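Local coordinates for uncharacterized protein YLR132C (PDB 6PFQ), which is a yeast Usb1 enzyme, a 2H-superfamily phosphodiesterase that probably acts as an exoribonuclease on U6 snRNA, at residues Leu12-Arg17 / Val94-Ser99; Pro129-Val134 / Val148-Leu153; Gly100-Tyr105 / Pro192-Asn197; Val61-Thr66 / Gly125-Val130. One frame throughout, in Å; residues are numbered along the deposited sequence.

How the interactions relate
Interactions 1 and 4 are buried and wholly apolar. They share the sheet in which strands 9-16 and 59-68 are neighbours: interaction 1 packs that sheet against the other one, and interaction 4 packs it against helix 121-137. Interaction 2 uses the same helix, sharing P129 and V130 with interaction 4; it is partly buried and meets the loop holding the UMP-binding N152. Interaction 3 lies farther out, about 20 Å from interaction 2 between centres, but touches interaction 1 where L98 and S99 meet L194 and R195. There helix 191-197 meets the corner after strand 94-99, and it alone has a hydrogen bond across the segments, at its more exposed side.

Interaction 1: Leu12-Arg17 / Val94-Ser99; sequences LFLELR and VPVALS
L14 and V96 meet methyl to methyl where strand 9-16 of one sheet passes strand 94-99 of the other. The two side chains slide past each other in opposite directions, and L14 CD1 comes to 3.6 Å from V96 CG2. L14 is extended beyond its beta carbon (chi2 -175°), which makes CD1 the far end of the chain and carries it to the other sheet. The same methyl also reaches V94, lying 4.1 Å from V94 CG2, the two side chains crossing at a slant. L14 CD1 is therefore met by one methyl from each of two valines on the same face of their strand. V96 in turn serves two leucines with its CG2. L16 is extended as well, but touches with its side branch: L16 CD2 lies 4.2 Å from V96 CG2. With CG1 anti to the backbone N (chi1 179°), V96 is left with CG2 as the branch that meets both leucines. The strand axes stay 10.0 Å apart at closest and cross at -64°, too far and too steep for backbone pairing, so side chains fill the interval. L14 also packs on V61, L63 and L205 of its own sheet, and L16 on F200 and C202 of strand 200-202, in the other sheet. Every touching atom belongs to a methyl group and all four residues are buried, so this is a hydrophobic seam between the sheets, held by van der Waals packing, tightest at L14 and V96, without any polar bond to fix the angle.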
loop_
_atom_site.group_PDB
_atom_site.type_symbol
_atom_site.label_atom_id
_atom_site.label_comp_id
_atom_site.label_asym_id
_atom_site.label_seq_id
_atom_site.Cartn_x
_atom_site.Cartn_y
_atom_site.Cartn_z
ATOM N N LEU A 12 7.350 -8.187 0.919
ATOM C CA LEU A 12 6.282 -8.972 0.308
ATOM C C LEU A 12 5.096 -8.076 -0.014
ATOM O O LEU A 12 4.765 -7.189 0.772
ATOM C CB LEU A 12 5.805 -10.069 1.256
ATOM C CG LEU A 12 6.862 -11.172 1.254
ATOM C CD1 LEU A 12 6.886 -11.905 2.600
ATOM C CD2 LEU A 12 6.593 -12.112 0.087
ATOM N N PHE A 13 4.436 -8.317 -1.149
ATOM C CA PHE A 13 3.297 -7.479 -1.515
ATOM C C PHE A 13 2.414 -8.214 -2.517
ATOM O O PHE A 13 2.786 -9.256 -3.050
ATOM C CB PHE A 13 3.740 -6.136 -2.114
ATOM C CG PHE A 13 4.646 -6.269 -3.330
ATOM C CD1 PHE A 13 6.003 -6.538 -3.182
ATOM C CD2 PHE A 13 4.141 -6.059 -4.616
ATOM C CE1 PHE A 13 6.843 -6.624 -4.316
ATOM C CE2 PHE A 13 4.963 -6.137 -5.733
ATOM C CZ PHE A 13 6.299 -6.400 -5.586
ATOM N N LEU A 14 1.193 -7.690 -2.686
ATOM C CA LEU A 14 0.246 -8.070 -3.737
ATOM C C LEU A 14 0.284 -7.000 -4.813
ATOM O O LEU A 14 0.381 -5.807 -4.511
ATOM C CB LEU A 14 -1.207 -8.160 -3.215
ATOM C CG LEU A 14 -1.576 -9.085 -2.073
ATOM C CD1 LEU A 14 -3.044 -9.075 -1.840
ATOM C CD2 LEU A 14 -1.145 -10.509 -2.446
ATOM N N GLU A 15 0.190 -7.411 -6.064
ATOM C CA GLU A 15 0.185 -6.479 -7.190
ATOM C C GLU A 15 -1.213 -6.435 -7.794
ATOM O O GLU A 15 -1.818 -7.491 -8.030
ATOM C CB GLU A 15 1.219 -6.925 -8.229
ATOM C CG GLU A 15 1.231 -6.134 -9.473
ATOM C CD GLU A 15 2.238 -6.710 -10.460
ATOM O OE1 GLU A 15 3.434 -6.381 -10.331
ATOM O OE2 GLU A 15 1.816 -7.510 -11.314
ATOM N N LEU A 16 -1.730 -5.220 -8.019
ATOM C CA LEU A 16 -3.103 -4.975 -8.480
ATOM C C LEU A 16 -3.050 -4.244 -9.820
ATOM O O LEU A 16 -2.768 -3.041 -9.873
ATOM C CB LEU A 16 -3.906 -4.137 -7.467
ATOM C CG LEU A 16 -3.783 -4.552 -6.003
ATOM C CD1 LEU A 16 -4.579 -3.551 -5.158
ATOM C CD2 LEU A 16 -4.348 -5.983 -5.820
ATOM N N ARG A 17 -3.306 -4.961 -10.906
ATOM C CA ARG A 17 -3.331 -4.337 -12.220
ATOM C C ARG A 17 -4.749 -3.868 -12.503
ATOM O O ARG A 17 -5.689 -4.661 -12.412
ATOM C CB ARG A 17 -2.820 -5.306 -13.284
ATOM C CG ARG A 17 -1.339 -5.712 -13.052
ATOM C CD ARG A 17 -0.883 -6.832 -14.007
ATOM N NE ARG A 17 -1.334 -6.530 -15.360
ATOM C CZ ARG A 17 -0.602 -5.847 -16.241
ATOM N NH1 ARG A 17 0.609 -5.411 -15.907
ATOM N NH2 ARG A 17 -1.085 -5.588 -17.440
ATOM N N VAL A 94 -6.550 -14.780 -3.225
ATOM C CA VAL A 94 -7.088 -13.960 -2.144
ATOM C C VAL A 94 -7.822 -12.794 -2.788
ATOM O O VAL A 94 -7.360 -12.240 -3.802
ATOM C CB VAL A 94 -5.995 -13.476 -1.181
ATOM C CG1 VAL A 94 -5.417 -14.654 -0.387
ATOM C CG2 VAL A 94 -4.919 -12.734 -1.930
ATOM N N PRO A 95 -8.963 -12.409 -2.244
ATOM C CA PRO A 95 -9.697 -11.254 -2.767
ATOM C C PRO A 95 -9.133 -9.977 -2.167
ATOM O O PRO A 95 -8.650 -9.953 -1.029
ATOM C CB PRO A 95 -11.130 -11.509 -2.282
ATOM C CG PRO A 95 -10.922 -12.248 -0.963
ATOM C CD PRO A 95 -9.651 -13.065 -1.112
ATOM N N VAL A 96 -9.154 -8.911 -2.963
ATOM C CA VAL A 96 -8.805 -7.591 -2.459
ATOM C C VAL A 96 -9.973 -6.657 -2.731
ATOM O O VAL A 96 -10.341 -6.410 -3.888
ATOM C CB VAL A 96 -7.508 -7.053 -3.082
ATOM C CG1 VAL A 96 -7.225 -5.672 -2.542
ATOM C CG2 VAL A 96 -6.343 -7.959 -2.736
ATOM N N ALA A 97 -10.515 -6.091 -1.664
ATOM C CA ALA A 97 -11.582 -5.101 -1.771
ATOM C C ALA A 97 -11.385 -4.160 -0.599
ATOM O O ALA A 97 -10.618 -4.454 0.322
ATOM C CB ALA A 97 -12.989 -5.746 -1.742
ATOM N N LEU A 98 -12.012 -2.991 -0.679
ATOM C CA LEU A 98 -11.726 -1.889 0.239
ATOM C C LEU A 98 -12.963 -1.511 1.045
ATOM O O LEU A 98 -14.100 -1.724 0.614
ATOM C CB LEU A 98 -11.227 -0.676 -0.536
ATOM C CG LEU A 98 -10.041 -1.136 -1.433
ATOM C CD1 LEU A 98 -9.838 -0.143 -2.537
ATOM C CD2 LEU A 98 -8.773 -1.380 -0.565
ATOM N N SER A 99 -12.738 -0.937 2.220
ATOM C CA SER A 99 -13.864 -0.545 3.044
ATOM C C SER A 99 -13.502 0.756 3.742
ATOM O O SER A 99 -12.316 1.028 3.990
ATOM C CB SER A 99 -14.135 -1.682 4.045
ATOM O OG SER A 99 -14.999 -1.266 5.021
#

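Interaction 2: Pro129-Val134 / Val148-Leu153; sequences PVLSIV and VGLNNL
L131, on a kinked helix, has its CA 7.0 Å from that of G149, in an irregular loop that makes a tight turn from G149 to N152. One methyl does nearly all the work. L131 CD1 rests against the peptide joining G149 and L150, at 3.6 Å from L150 N and 3.8 Å from G149 C. It also meets L150 CG at 4.0 Å, and L153 CD1 at 4.1 Å, so the tip of the leucine sits among backbone and two further leucines. L131 has CG beside its backbone N (chi1 -65°), which sends CD1 out from the helix to the loop. N152 ties the loop to itself: G149 N donates to N152 OD1 over 2.9 Å at a nearly straight 168°, from above the carbonyl plane, and N152 ND2 bonds to P147 O. These two side-chain bonds fix the rotation of the amide of N152, a residue seen to bind UMP, while the backbone bond from N152 N to G149 O closes the turn. L150 O takes a bond from R124, and L153 packs on L127, so helix 121-137 meets this loop along several turns before strand 154-161 begins at H154, another UMP-binding residue.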
loop_
_atom_site.group_PDB
_atom_site.type_symbol
_atom_site.label_atom_id
_atom_site.label_comp_id
_atom_site.label_asym_id
_atom_site.label_seq_id
_atom_site.Cartn_x
_atom_site.Cartn_y
_atom_site.Cartn_z
ATOM N N PRO A 129 -3.591 -15.517 7.331
ATOM C CA PRO A 129 -2.605 -16.615 7.357
ATOM C C PRO A 129 -1.301 -16.255 6.665
ATOM O O PRO A 129 -0.249 -16.764 7.060
ATOM C CB PRO A 129 -3.327 -17.776 6.660
ATOM C CG PRO A 129 -4.729 -17.381 6.551
ATOM C CD PRO A 129 -4.818 -15.898 6.615
ATOM N N VAL A 130 -1.342 -15.374 5.655
ATOM C CA VAL A 130 -0.117 -14.877 5.031
ATOM C C VAL A 130 0.671 -14.019 6.012
ATOM O O VAL A 130 1.874 -14.207 6.197
ATOM C CB VAL A 130 -0.460 -14.087 3.751
ATOM C CG1 VAL A 130 0.786 -13.462 3.125
ATOM C CG2 VAL A 130 -1.207 -14.981 2.747
ATOM N N LEU A 131 0.008 -13.044 6.650
ATOM C CA LEU A 131 0.725 -12.219 7.619
ATOM C C LEU A 131 1.318 -13.077 8.733
ATOM O O LEU A 131 2.417 -12.795 9.228
ATOM C CB LEU A 131 -0.215 -11.160 8.196
ATOM C CG LEU A 131 -0.703 -10.128 7.160
ATOM C CD1 LEU A 131 -1.446 -9.045 7.930
ATOM C CD2 LEU A 131 0.444 -9.524 6.399
ATOM N N SER A 132 0.600 -14.130 9.140
ATOM C CA SER A 132 1.126 -14.980 10.204
ATOM C C SER A 132 2.442 -15.617 9.799
ATOM O O SER A 132 3.367 -15.700 10.609
ATOM C CB SER A 132 0.110 -16.053 10.587
ATOM O OG SER A 132 -0.974 -15.456 11.261
ATOM N N ILE A 133 2.547 -16.058 8.545
ATOM C CA ILE A 133 3.798 -16.622 8.051
ATOM C C ILE A 133 4.906 -15.576 8.060
ATOM O O ILE A 133 6.039 -15.855 8.478
ATOM C CB ILE A 133 3.579 -17.195 6.637
ATOM C CG1 ILE A 133 2.655 -18.419 6.710
ATOM C CG2 ILE A 133 4.922 -17.580 6.005
ATOM C CD1 ILE A 133 1.985 -18.738 5.419
ATOM N N VAL A 134 4.598 -14.349 7.606
ATOM C CA VAL A 134 5.597 -13.279 7.620
ATOM C C VAL A 134 6.077 -13.006 9.039
ATOM O O VAL A 134 7.284 -12.870 9.289
ATOM C CB VAL A 134 5.041 -11.995 6.956
ATOM C CG1 VAL A 134 6.106 -10.858 7.029
ATOM C CG2 VAL A 134 4.657 -12.275 5.498
ATOM N N VAL A 148 3.756 -3.547 9.269
ATOM C CA VAL A 148 2.623 -3.905 8.437
ATOM C C VAL A 148 1.848 -4.956 9.204
ATOM O O VAL A 148 2.450 -5.913 9.700
ATOM C CB VAL A 148 3.075 -4.434 7.067
ATOM C CG1 VAL A 148 1.922 -5.084 6.360
ATOM C CG2 VAL A 148 3.685 -3.302 6.253
ATOM N N GLY A 149 0.533 -4.778 9.325
ATOM C CA GLY A 149 -0.251 -5.753 10.054
ATOM C C GLY A 149 -1.709 -5.677 9.671
ATOM O O GLY A 149 -2.124 -4.806 8.907
ATOM N N LEU A 150 -2.502 -6.580 10.259
ATOM C CA LEU A 150 -3.929 -6.614 9.958
ATOM C C LEU A 150 -4.574 -5.260 10.187
ATOM O O LEU A 150 -5.482 -4.861 9.453
ATOM C CB LEU A 150 -4.645 -7.664 10.825
ATOM C CG LEU A 150 -4.629 -9.105 10.309
ATOM C CD1 LEU A 150 -5.288 -10.058 11.323
ATOM C CD2 LEU A 150 -5.310 -9.221 8.954
ATOM N N ASN A 151 -4.099 -4.523 11.183
ATOM C CA ASN A 151 -4.731 -3.263 11.513
ATOM C C ASN A 151 -4.511 -2.196 10.460
ATOM O O ASN A 151 -5.268 -1.225 10.445
ATOM C CB ASN A 151 -4.181 -2.757 12.848
ATOM C CG ASN A 151 -2.714 -2.363 12.754
ATOM O OD1 ASN A 151 -1.908 -3.078 12.162
ATOM N ND2 ASN A 151 -2.362 -1.220 13.343
ATOM N N ASN A 152 -3.501 -2.325 9.579
ATOM C CA ASN A 152 -3.266 -1.222 8.650
ATOM C C ASN A 152 -3.156 -1.663 7.197
ATOM O O ASN A 152 -2.703 -0.874 6.376
ATOM C CB ASN A 152 -2.027 -0.387 9.033
ATOM C CG ASN A 152 -0.732 -1.234 9.132
ATOM O OD1 ASN A 152 -0.539 -2.218 8.387
ATOM N ND2 ASN A 152 0.158 -0.839 10.054
ATOM N N LEU A 153 -3.626 -2.861 6.839
ATOM C CA LEU A 153 -3.625 -3.235 5.423
ATOM C C LEU A 153 -4.398 -2.215 4.616
ATOM O O LEU A 153 -5.506 -1.852 4.999
ATOM C CB LEU A 153 -4.262 -4.608 5.206
ATOM C CG LEU A 153 -3.428 -5.775 5.776
ATOM C CD1 LEU A 153 -4.300 -7.067 5.685
ATOM C CD2 LEU A 153 -2.109 -5.902 4.980
#

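Interaction 3: Gly100-Tyr105 / Pro192-Asn197; sequences GGWLVY and PLLRAN
At the corner where the chain leaves strand 94-99 and turns into strand 102-106, R195 of the short helix 191-197 meets G100, and L194 meets W102 just after it. R195 NH1 donates to G100 O over 2.8 Å. The bond is bent, 139° at the hydrogen, and the guanidinium nitrogen sits above the carbonyl plane, 46° out of it. A bend in the arginine chain at chi3 (-61°) brings the group round to the glycine, and R195 CD packs 3.7 Å from G100 N on the way. G100 itself has a backbone conformation in which a side chain would collide with the preceding carbonyl oxygen. Deeper in, W102 CH2 lies 3.8 Å from L194 CD1, the methyl approaching the indole obliquely. L194 is directed there by a CG anti to its backbone N. The indole is held at its other end by the bond from W102 NE1 to A187 O, with V29 and V33 of helix 20-39 also packing on it. A leucine in place of R195 has no donor for G100 O, and the corner would probably be held less firmly against the helix. The contact thus pairs a charged hydrogen bond at its more exposed side with an aromatic-aliphatic touch inside, the first directional, the second set by shape.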
loop_
_atom_site.group_PDB
_atom_site.type_symbol
_atom_site.label_atom_id
_atom_site.label_comp_id
_atom_site.label_asym_id
_atom_site.label_seq_id
_atom_site.Cartn_x
_atom_site.Cartn_y
_atom_site.Cartn_z
ATOM N N GLY A 100 -14.513 1.584 4.035
ATOM C CA GLY A 100 -14.251 2.735 4.894
ATOM C C GLY A 100 -13.807 3.939 4.088
ATOM O O GLY A 100 -14.000 4.021 2.875
ATOM N N GLY A 101 -13.236 4.917 4.798
ATOM C CA GLY A 101 -12.938 6.209 4.220
ATOM C C GLY A 101 -11.466 6.379 3.849
ATOM O O GLY A 101 -10.646 5.459 3.927
ATOM N N TRP A 102 -11.140 7.594 3.436
ATOM C CA TRP A 102 -9.760 7.916 3.105
ATOM C C TRP A 102 -8.876 7.832 4.330
ATOM O O TRP A 102 -9.263 8.262 5.425
ATOM C CB TRP A 102 -9.651 9.337 2.558
ATOM C CG TRP A 102 -10.211 9.554 1.225
ATOM C CD1 TRP A 102 -11.173 10.493 0.899
ATOM C CD2 TRP A 102 -9.851 8.893 -0.019
ATOM N NE1 TRP A 102 -11.416 10.444 -0.436
ATOM C CE2 TRP A 102 -10.639 9.473 -1.028
ATOM C CE3 TRP A 102 -8.954 7.866 -0.365
ATOM C CZ2 TRP A 102 -10.560 9.068 -2.375
ATOM C CZ3 TRP A 102 -8.851 7.475 -1.709
ATOM C CH2 TRP A 102 -9.658 8.084 -2.700
ATOM N N LEU A 103 -7.659 7.311 4.125
ATOM C CA LEU A 103 -6.597 7.315 5.114
ATOM C C LEU A 103 -5.397 8.037 4.515
ATOM O O LEU A 103 -5.248 8.091 3.298
ATOM C CB LEU A 103 -6.198 5.900 5.487
ATOM C CG LEU A 103 -7.383 4.976 5.850
ATOM C CD1 LEU A 103 -6.869 3.571 6.022
ATOM C CD2 LEU A 103 -8.000 5.451 7.155
ATOM N N VAL A 104 -4.548 8.615 5.367
ATOM C CA VAL A 104 -3.286 9.177 4.872
ATOM C C VAL A 104 -2.166 8.546 5.675
ATOM O O VAL A 104 -2.172 8.629 6.916
ATOM C CB VAL A 104 -3.221 10.710 4.948
ATOM C CG1 VAL A 104 -1.871 11.175 4.328
ATOM C CG2 VAL A 104 -4.427 11.357 4.161
ATOM N N TYR A 105 -1.287 7.822 4.981
ATOM C CA TYR A 105 -0.116 7.168 5.585
ATOM C C TYR A 105 1.161 7.868 5.143
ATOM O O TYR A 105 1.332 8.134 3.966
ATOM C CB TYR A 105 -0.012 5.708 5.155
ATOM C CG TYR A 105 -1.041 4.782 5.800
ATOM C CD1 TYR A 105 -0.915 4.397 7.124
ATOM C CD2 TYR A 105 -2.132 4.300 5.069
ATOM C CE1 TYR A 105 -1.843 3.520 7.727
ATOM C CE2 TYR A 105 -3.057 3.428 5.658
ATOM C CZ TYR A 105 -2.912 3.059 6.971
ATOM O OH TYR A 105 -3.815 2.210 7.543
ATOM N N PRO A 192 -17.979 5.622 -2.570
ATOM C CA PRO A 192 -18.779 4.427 -2.905
ATOM C C PRO A 192 -18.469 3.897 -4.286
ATOM O O PRO A 192 -18.407 2.676 -4.475
ATOM C CB PRO A 192 -20.229 4.914 -2.774
ATOM C CG PRO A 192 -20.138 5.987 -1.701
ATOM C CD PRO A 192 -18.809 6.714 -2.028
ATOM N N LEU A 193 -18.278 4.798 -5.265
ATOM C CA LEU A 193 -17.895 4.384 -6.610
ATOM C C LEU A 193 -16.542 3.675 -6.599
ATOM O O LEU A 193 -16.345 2.666 -7.285
ATOM C CB LEU A 193 -17.854 5.619 -7.520
ATOM C CG LEU A 193 -17.306 5.418 -8.933
ATOM C CD1 LEU A 193 -18.390 4.720 -9.821
ATOM C CD2 LEU A 193 -16.870 6.748 -9.548
ATOM N N LEU A 194 -15.575 4.216 -5.848
ATOM C CA LEU A 194 -14.275 3.560 -5.799
ATOM C C LEU A 194 -14.409 2.173 -5.183
ATOM O O LEU A 194 -13.936 1.178 -5.758
ATOM C CB LEU A 194 -13.287 4.434 -5.015
ATOM C CG LEU A 194 -11.872 3.899 -4.838
ATOM C CD1 LEU A 194 -10.938 5.077 -4.548
ATOM C CD2 LEU A 194 -11.809 2.911 -3.651
ATOM N N ARG A 195 -15.039 2.083 -3.997
ATOM C CA ARG A 195 -15.108 0.775 -3.327
ATOM C C ARG A 195 -15.872 -0.245 -4.174
ATOM O O ARG A 195 -15.549 -1.434 -4.154
ATOM C CB ARG A 195 -15.778 0.893 -1.950
ATOM C CG ARG A 195 -14.947 1.746 -0.940
ATOM C CD ARG A 195 -15.542 1.700 0.475
ATOM N NE ARG A 195 -16.893 2.232 0.480
ATOM C CZ ARG A 195 -17.270 3.413 0.967
ATOM N NH1 ARG A 195 -16.405 4.221 1.532
ATOM N NH2 ARG A 195 -18.543 3.785 0.883
ATOM N N ALA A 196 -16.883 0.189 -4.928
ATOM C CA ALA A 196 -17.633 -0.797 -5.700
ATOM C C ALA A 196 -16.790 -1.358 -6.841
ATOM O O ALA A 196 -16.995 -2.496 -7.271
ATOM C CB ALA A 196 -18.936 -0.175 -6.236
ATOM N N ASN A 197 -15.830 -0.592 -7.342
ATOM C CA ASN A 197 -15.148 -0.974 -8.570
ATOM C C ASN A 197 -13.694 -1.401 -8.404
ATOM O O ASN A 197 -13.169 -2.102 -9.283
ATOM C CB ASN A 197 -15.190 0.197 -9.542
ATOM C CG ASN A 197 -16.543 0.355 -10.152
ATOM O OD1 ASN A 197 -16.856 -0.333 -11.113
ATOM N ND2 ASN A 197 -17.377 1.225 -9.573
#

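Interaction 4: Val61-Thr66 / Gly125-Val130; sequences VSLSET and GRLKPV
L63 and L127 cross at about a right angle, with one methyl of L63 set against both methyls of L127. L63 CD2 is 4.0 Å from L127 CD2, and L127 CD1 is equally near it. The other branch of L63 reaches further along the helix, where L63 CD1 lies 4.3 Å from V130 CG1. L63 thus spreads its two methyls over residues three apart, L127 and V130, which follow each other on one side of the helix. On V130, CG1 stands anti to the backbone N (chi1 176°), which is the branch that meets the leucine.

In the next shell, backbone bonds set the height of L63: L63 N lies 2.9 Å from L12 O and pairs with it, just as V61 pairs with L14. S64 turns its hydroxyl forward to the next residue: S64 OG donates to E65 O over 2.8 Å and itself accepts a bond from L12 N, so the segment is held against strand 9-16. On the helix side, P129 has no N-H to give, V130 N makes no bond to the turn before either, and the helix is kinked at these two residues. L205 of strand 204-209 packs on both L63 and V130. Helix 121-137 therefore lies on the sheet containing strand 59-68, at L63, the residue next after the UMP-binding S62.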
loop_
_atom_site.group_PDB
_atom_site.type_symbol
_atom_site.label_atom_id
_atom_site.label_comp_id
_atom_site.label_asym_id
_atom_site.label_seq_id
_atom_site.Cartn_x
_atom_site.Cartn_y
_atom_site.Cartn_z
ATOM N N VAL A 61 -0.703 -3.935 -2.420
ATOM C CA VAL A 61 -0.949 -4.072 -0.978
ATOM C C VAL A 61 0.355 -4.545 -0.348
ATOM O O VAL A 61 0.825 -5.643 -0.666
ATOM C CB VAL A 61 -2.072 -5.061 -0.653
ATOM C CG1 VAL A 61 -2.257 -5.168 0.886
ATOM C CG2 VAL A 61 -3.383 -4.714 -1.367
ATOM N N SER A 62 0.942 -3.732 0.528
ATOM C CA SER A 62 2.111 -4.179 1.291
ATOM C C SER A 62 1.707 -5.259 2.287
ATOM O O SER A 62 0.713 -5.113 3.006
ATOM C CB SER A 62 2.736 -3.007 2.052
ATOM O OG SER A 62 3.161 -2.035 1.128
ATOM N N LEU A 63 2.498 -6.334 2.341
ATOM C CA LEU A 63 2.253 -7.467 3.227
ATOM C C LEU A 63 3.362 -7.672 4.244
ATOM O O LEU A 63 3.196 -8.494 5.157
ATOM C CB LEU A 63 2.085 -8.760 2.408
ATOM C CG LEU A 63 0.918 -8.752 1.436
ATOM C CD1 LEU A 63 0.940 -10.052 0.548
ATOM C CD2 LEU A 63 -0.383 -8.659 2.196
ATOM N N SER A 64 4.473 -6.944 4.130
ATOM C CA SER A 64 5.505 -6.962 5.161
ATOM C C SER A 64 6.128 -5.582 5.259
ATOM O O SER A 64 6.025 -4.762 4.334
ATOM C CB SER A 64 6.608 -7.993 4.868
ATOM O OG SER A 64 7.370 -7.541 3.763
ATOM N N GLU A 65 6.793 -5.347 6.393
ATOM C CA GLU A 65 7.733 -4.246 6.502
ATOM C C GLU A 65 8.927 -4.494 5.569
ATOM O O GLU A 65 9.024 -5.533 4.909
ATOM C CB GLU A 65 8.192 -4.091 7.959
ATOM C CG GLU A 65 8.816 -5.344 8.530
ATOM C CD GLU A 65 8.938 -5.354 10.046
ATOM O OE1 GLU A 65 7.966 -5.016 10.758
ATOM O OE2 GLU A 65 10.037 -5.713 10.530
ATOM N N THR A 66 9.805 -3.490 5.452
ATOM C CA THR A 66 11.080 -3.670 4.765
ATOM C C THR A 66 11.930 -4.584 5.620
ATOM O O THR A 66 12.335 -4.203 6.726
ATOM C CB THR A 66 11.776 -2.330 4.538
ATOM O OG1 THR A 66 11.010 -1.555 3.618
ATOM C CG2 THR A 66 13.142 -2.547 3.945
ATOM N N GLY A 125 -9.177 -10.780 6.504
ATOM C CA GLY A 125 -9.281 -12.110 7.087
ATOM C C GLY A 125 -8.591 -13.163 6.244
ATOM O O GLY A 125 -7.917 -14.047 6.775
ATOM N N ARG A 126 -8.730 -13.068 4.916
ATOM C CA ARG A 126 -8.061 -14.027 4.039
ATOM C C ARG A 126 -6.553 -13.818 3.994
ATOM O O ARG A 126 -5.816 -14.770 3.725
ATOM C CB ARG A 126 -8.630 -13.942 2.629
ATOM C CG ARG A 126 -10.077 -14.417 2.536
ATOM C CD ARG A 126 -10.221 -15.861 3.024
ATOM N NE ARG A 126 -11.468 -16.438 2.518
ATOM C CZ ARG A 126 -12.206 -17.346 3.149
ATOM N NH1 ARG A 126 -11.855 -17.789 4.344
ATOM N NH2 ARG A 126 -13.310 -17.804 2.579
ATOM N N LEU A 127 -6.067 -12.613 4.286
ATOM C CA LEU A 127 -4.633 -12.404 4.330
ATOM C C LEU A 127 -4.025 -12.743 5.689
ATOM O O LEU A 127 -2.795 -12.840 5.804
ATOM C CB LEU A 127 -4.314 -10.934 3.948
ATOM C CG LEU A 127 -4.403 -10.660 2.450
ATOM C CD1 LEU A 127 -4.333 -9.172 2.179
ATOM C CD2 LEU A 127 -3.219 -11.395 1.755
ATOM N N LYS A 128 -4.842 -12.905 6.724
ATOM C CA LYS A 128 -4.294 -13.228 8.039
ATOM C C LYS A 128 -3.328 -14.409 8.027
ATOM O O LYS A 128 -2.261 -14.300 8.654
ATOM C CB LYS A 128 -5.431 -13.485 9.035
ATOM C CG LYS A 128 -4.928 -13.727 10.441
ATOM C CD LYS A 128 -6.095 -13.783 11.419
ATOM C CE LYS A 128 -5.605 -13.971 12.851
ATOM N NZ LYS A 128 -4.876 -12.766 13.341
ATOM N N PRO A 129 -3.591 -15.517 7.331
ATOM C CA PRO A 129 -2.605 -16.615 7.357
ATOM C C PRO A 129 -1.301 -16.255 6.665
ATOM O O PRO A 129 -0.249 -16.764 7.060
ATOM C CB PRO A 129 -3.327 -17.776 6.660
ATOM C CG PRO A 129 -4.729 -17.381 6.551
ATOM C CD PRO A 129 -4.818 -15.898 6.615
ATOM N N VAL A 130 -1.342 -15.374 5.655
ATOM C CA VAL A 130 -0.117 -14.877 5.031
ATOM C C VAL A 130 0.671 -14.019 6.012
ATOM O O VAL A 130 1.874 -14.207 6.197
ATOM C CB VAL A 130 -0.460 -14.087 3.751
ATOM C CG1 VAL A 130 0.786 -13.462 3.125
ATOM C CG2 VAL A 130 -1.207 -14.981 2.747
#